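Local coordinates for protein endoglucanase (Komagataeibacter sucrofermentans, PDB 6VC5) that probably hydrolyses internal beta-1,4-glucosidic linkages in cellulose and related beta-glucans, at residues 271-283 and 298-310. Sequence-based numbering, arbitrary orientation.
Sequences NAPPGYLAVASCT and PDYYSAALTMLAY
Ser302 OG accepts a hydrogen bond from Gly275 N over 3.0 Å, an amide in the first helical turn, where the carbonyl one turn back that would normally accept is not part of the helix. The hydroxyl reaches it because OG stands anti to the Ser302 backbone N (chi1 -173°), and Pro273 CB and Pro274 CD pack against it. With an alanine here, the buried Gly275 amide would probably lose its acceptor. Gly275 is also where the backbones come nearest, its CA 4.6 Å from Thr306 CA; a CB would clash with Leu305 CB. Thr306 OG1, which donates to Ser302 O from above the carbonyl plane, rests 3.4 Å from Gly275 CA. Leu305 spreads its methyls: CD2 lies against Gly275 O and obliquely by the Tyr276 ring, while CD1 meets Val279 CG2. Tyr301 CE2 lies in the Tyr276 ring plane, at its edge. Farther along, the Ala278 and Ala309 methyls touch at 3.6 Å. The helices run nearly parallel at 20°, a close pair within the mainly helical framework of this (alpha/alpha)6-barrel family; helices 4-15 and 33-46 flank 300-313 on other sides, and helix 225-232 touches Tyr301 and Leu305.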
# COMPACT_ATOMS: atom_id res chain seq x y z
N ASN A 271 -4.92 -12.41 17.90
CA ASN A 271 -5.77 -11.46 17.20
C ASN A 271 -4.92 -10.41 16.49
O ASN A 271 -3.73 -10.21 16.79
CB ASN A 271 -6.72 -10.76 18.18
CG ASN A 271 -7.61 -11.72 18.94
OD1 ASN A 271 -8.24 -12.62 18.37
ND2 ASN A 271 -7.69 -11.52 20.25
N ALA A 272 -5.55 -9.75 15.53
CA ALA A 272 -4.91 -8.73 14.73
C ALA A 272 -4.62 -7.48 15.56
O ALA A 272 -5.23 -7.26 16.61
CB ALA A 272 -5.87 -8.34 13.62
N PRO A 273 -3.70 -6.64 15.10
CA PRO A 273 -3.48 -5.35 15.75
C PRO A 273 -4.61 -4.39 15.45
O PRO A 273 -5.45 -4.64 14.57
CB PRO A 273 -2.18 -4.87 15.10
CG PRO A 273 -2.25 -5.44 13.71
CD PRO A 273 -2.85 -6.81 13.90
N PRO A 274 -4.66 -3.25 16.15
CA PRO A 274 -5.76 -2.28 15.94
C PRO A 274 -5.87 -1.74 14.53
O PRO A 274 -6.96 -1.32 14.14
CB PRO A 274 -5.42 -1.15 16.93
CG PRO A 274 -4.60 -1.79 17.98
CD PRO A 274 -3.85 -2.92 17.34
N GLY A 275 -4.78 -1.72 13.76
CA GLY A 275 -4.91 -1.28 12.38
C GLY A 275 -5.91 -2.09 11.57
O GLY A 275 -6.56 -1.56 10.66
N TYR A 276 -6.04 -3.40 11.85
CA TYR A 276 -7.05 -4.15 11.13
C TYR A 276 -8.45 -3.68 11.51
O TYR A 276 -9.36 -3.68 10.67
CB TYR A 276 -7.00 -5.64 11.47
CG TYR A 276 -5.96 -6.48 10.78
CD1 TYR A 276 -4.67 -6.01 10.57
CD2 TYR A 276 -6.26 -7.78 10.41
CE1 TYR A 276 -3.70 -6.83 9.97
CE2 TYR A 276 -5.30 -8.61 9.82
CZ TYR A 276 -4.03 -8.13 9.61
OH TYR A 276 -3.07 -8.94 9.03
N LEU A 277 -8.65 -3.37 12.78
CA LEU A 277 -9.95 -2.85 13.21
C LEU A 277 -10.25 -1.54 12.51
O LEU A 277 -11.41 -1.28 12.15
CB LEU A 277 -9.95 -2.68 14.73
CG LEU A 277 -11.19 -2.09 15.39
CD1 LEU A 277 -12.38 -2.96 15.16
CD2 LEU A 277 -10.92 -1.93 16.87
N ALA A 278 -9.23 -0.70 12.30
CA ALA A 278 -9.43 0.53 11.54
C ALA A 278 -9.93 0.23 10.13
O ALA A 278 -10.89 0.85 9.66
CB ALA A 278 -8.12 1.32 11.49
N VAL A 279 -9.31 -0.73 9.44
CA VAL A 279 -9.76 -1.13 8.11
C VAL A 279 -11.19 -1.68 8.15
O VAL A 279 -12.03 -1.32 7.32
CB VAL A 279 -8.78 -2.14 7.50
CG1 VAL A 279 -9.33 -2.64 6.16
CG2 VAL A 279 -7.40 -1.49 7.29
N ALA A 280 -11.47 -2.59 9.09
CA ALA A 280 -12.80 -3.20 9.18
C ALA A 280 -13.88 -2.17 9.44
O ALA A 280 -14.97 -2.25 8.88
CB ALA A 280 -12.81 -4.25 10.29
N SER A 281 -13.57 -1.16 10.25
CA SER A 281 -14.54 -0.12 10.55
C SER A 281 -14.89 0.69 9.30
O SER A 281 -15.97 1.28 9.23
CB SER A 281 -13.97 0.78 11.66
OG SER A 281 -13.72 0.03 12.84
N CYS A 282 -13.99 0.73 8.30
CA CYS A 282 -14.27 1.48 7.08
C CYS A 282 -14.99 0.61 6.04
O CYS A 282 -15.44 1.13 5.01
CB CYS A 282 -12.95 1.97 6.50
SG CYS A 282 -12.08 3.23 7.50
N THR A 283 -15.09 -0.70 6.27
CA THR A 283 -15.55 -1.65 5.26
C THR A 283 -16.53 -2.68 5.83
O THR A 283 -16.47 -3.87 5.50
CB THR A 283 -14.37 -2.35 4.58
OG1 THR A 283 -13.56 -3.00 5.56
CG2 THR A 283 -13.50 -1.35 3.80
N PRO A 298 0.30 -0.84 19.10
CA PRO A 298 1.28 -1.78 19.66
C PRO A 298 2.60 -1.82 18.91
O PRO A 298 3.60 -2.28 19.49
CB PRO A 298 0.58 -3.14 19.54
CG PRO A 298 -0.32 -2.96 18.34
CD PRO A 298 -0.79 -1.53 18.39
N ASP A 299 2.62 -1.39 17.65
CA ASP A 299 3.84 -1.45 16.86
C ASP A 299 3.71 -0.54 15.65
O ASP A 299 2.65 0.02 15.36
CB ASP A 299 4.21 -2.89 16.45
CG ASP A 299 3.13 -3.58 15.60
OD1 ASP A 299 2.24 -2.91 15.04
OD2 ASP A 299 3.20 -4.83 15.47
N TYR A 300 4.83 -0.41 14.93
CA TYR A 300 4.89 0.44 13.75
C TYR A 300 3.89 -0.01 12.67
O TYR A 300 3.23 0.83 12.05
CB TYR A 300 6.31 0.40 13.20
CG TYR A 300 6.46 0.97 11.83
CD1 TYR A 300 6.67 2.33 11.66
CD2 TYR A 300 6.37 0.17 10.70
CE1 TYR A 300 6.79 2.88 10.40
CE2 TYR A 300 6.50 0.71 9.44
CZ TYR A 300 6.71 2.07 9.30
OH TYR A 300 6.84 2.62 8.04
N TYR A 301 3.80 -1.31 12.41
CA TYR A 301 2.89 -1.78 11.37
C TYR A 301 1.47 -1.29 11.63
O TYR A 301 0.80 -0.77 10.73
CB TYR A 301 2.90 -3.31 11.31
CG TYR A 301 1.85 -3.84 10.38
CD1 TYR A 301 2.11 -3.99 9.03
CD2 TYR A 301 0.57 -4.14 10.84
CE1 TYR A 301 1.12 -4.44 8.15
CE2 TYR A 301 -0.40 -4.58 9.99
CZ TYR A 301 -0.12 -4.74 8.65
OH TYR A 301 -1.10 -5.18 7.81
N SER A 302 1.01 -1.47 12.86
CA SER A 302 -0.36 -1.09 13.20
C SER A 302 -0.55 0.42 13.11
O SER A 302 -1.59 0.90 12.63
CB SER A 302 -0.69 -1.58 14.61
OG SER A 302 -2.05 -1.39 14.91
N ALA A 303 0.45 1.18 13.56
CA ALA A 303 0.35 2.64 13.52
C ALA A 303 0.22 3.16 12.08
O ALA A 303 -0.61 4.03 11.80
CB ALA A 303 1.57 3.26 14.20
N ALA A 304 1.03 2.63 11.16
CA ALA A 304 0.95 3.07 9.78
C ALA A 304 -0.40 2.71 9.15
O ALA A 304 -0.99 3.52 8.43
CB ALA A 304 2.12 2.51 8.97
N LEU A 305 -0.90 1.50 9.42
CA LEU A 305 -2.19 1.10 8.85
C LEU A 305 -3.33 1.95 9.40
O LEU A 305 -4.24 2.34 8.66
CB LEU A 305 -2.42 -0.39 9.11
CG LEU A 305 -3.68 -1.01 8.50
CD1 LEU A 305 -3.72 -0.88 6.98
CD2 LEU A 305 -3.74 -2.48 8.90
N THR A 306 -3.29 2.26 10.70
CA THR A 306 -4.29 3.13 11.30
C THR A 306 -4.24 4.52 10.68
O THR A 306 -5.29 5.09 10.34
CB THR A 306 -4.05 3.18 12.81
OG1 THR A 306 -4.18 1.85 13.35
CG2 THR A 306 -5.09 4.09 13.50
N MET A 307 -3.04 5.08 10.48
CA MET A 307 -2.93 6.37 9.82
C MET A 307 -3.53 6.35 8.41
O MET A 307 -4.22 7.30 8.02
CB MET A 307 -1.47 6.83 9.74
CG MET A 307 -0.88 7.40 10.99
SD MET A 307 -1.48 9.04 11.51
CE MET A 307 -2.37 9.73 10.11
N LEU A 308 -3.26 5.29 7.65
CA LEU A 308 -3.86 5.15 6.32
C LEU A 308 -5.39 5.20 6.40
O LEU A 308 -6.05 5.81 5.55
CB LEU A 308 -3.42 3.83 5.71
CG LEU A 308 -2.12 3.59 4.95
CD1 LEU A 308 -1.95 4.41 3.67
CD2 LEU A 308 -0.91 3.76 5.89
N ALA A 309 -5.96 4.58 7.44
CA ALA A 309 -7.41 4.63 7.62
C ALA A 309 -7.92 6.05 7.91
O ALA A 309 -8.99 6.43 7.43
CB ALA A 309 -7.83 3.67 8.72
N TYR A 310 -7.19 6.82 8.72
CA TYR A 310 -7.54 8.22 8.96
C TYR A 310 -7.55 9.02 7.67
O TYR A 310 -8.45 9.83 7.43
CB TYR A 310 -6.55 8.88 9.93
CG TYR A 310 -6.89 8.68 11.39
CD1 TYR A 310 -7.75 9.55 12.06
CD2 TYR A 310 -6.35 7.63 12.11
CE1 TYR A 310 -8.06 9.37 13.39
CE2 TYR A 310 -6.65 7.44 13.44
CZ TYR A 310 -7.51 8.31 14.08
OH TYR A 310 -7.81 8.10 15.41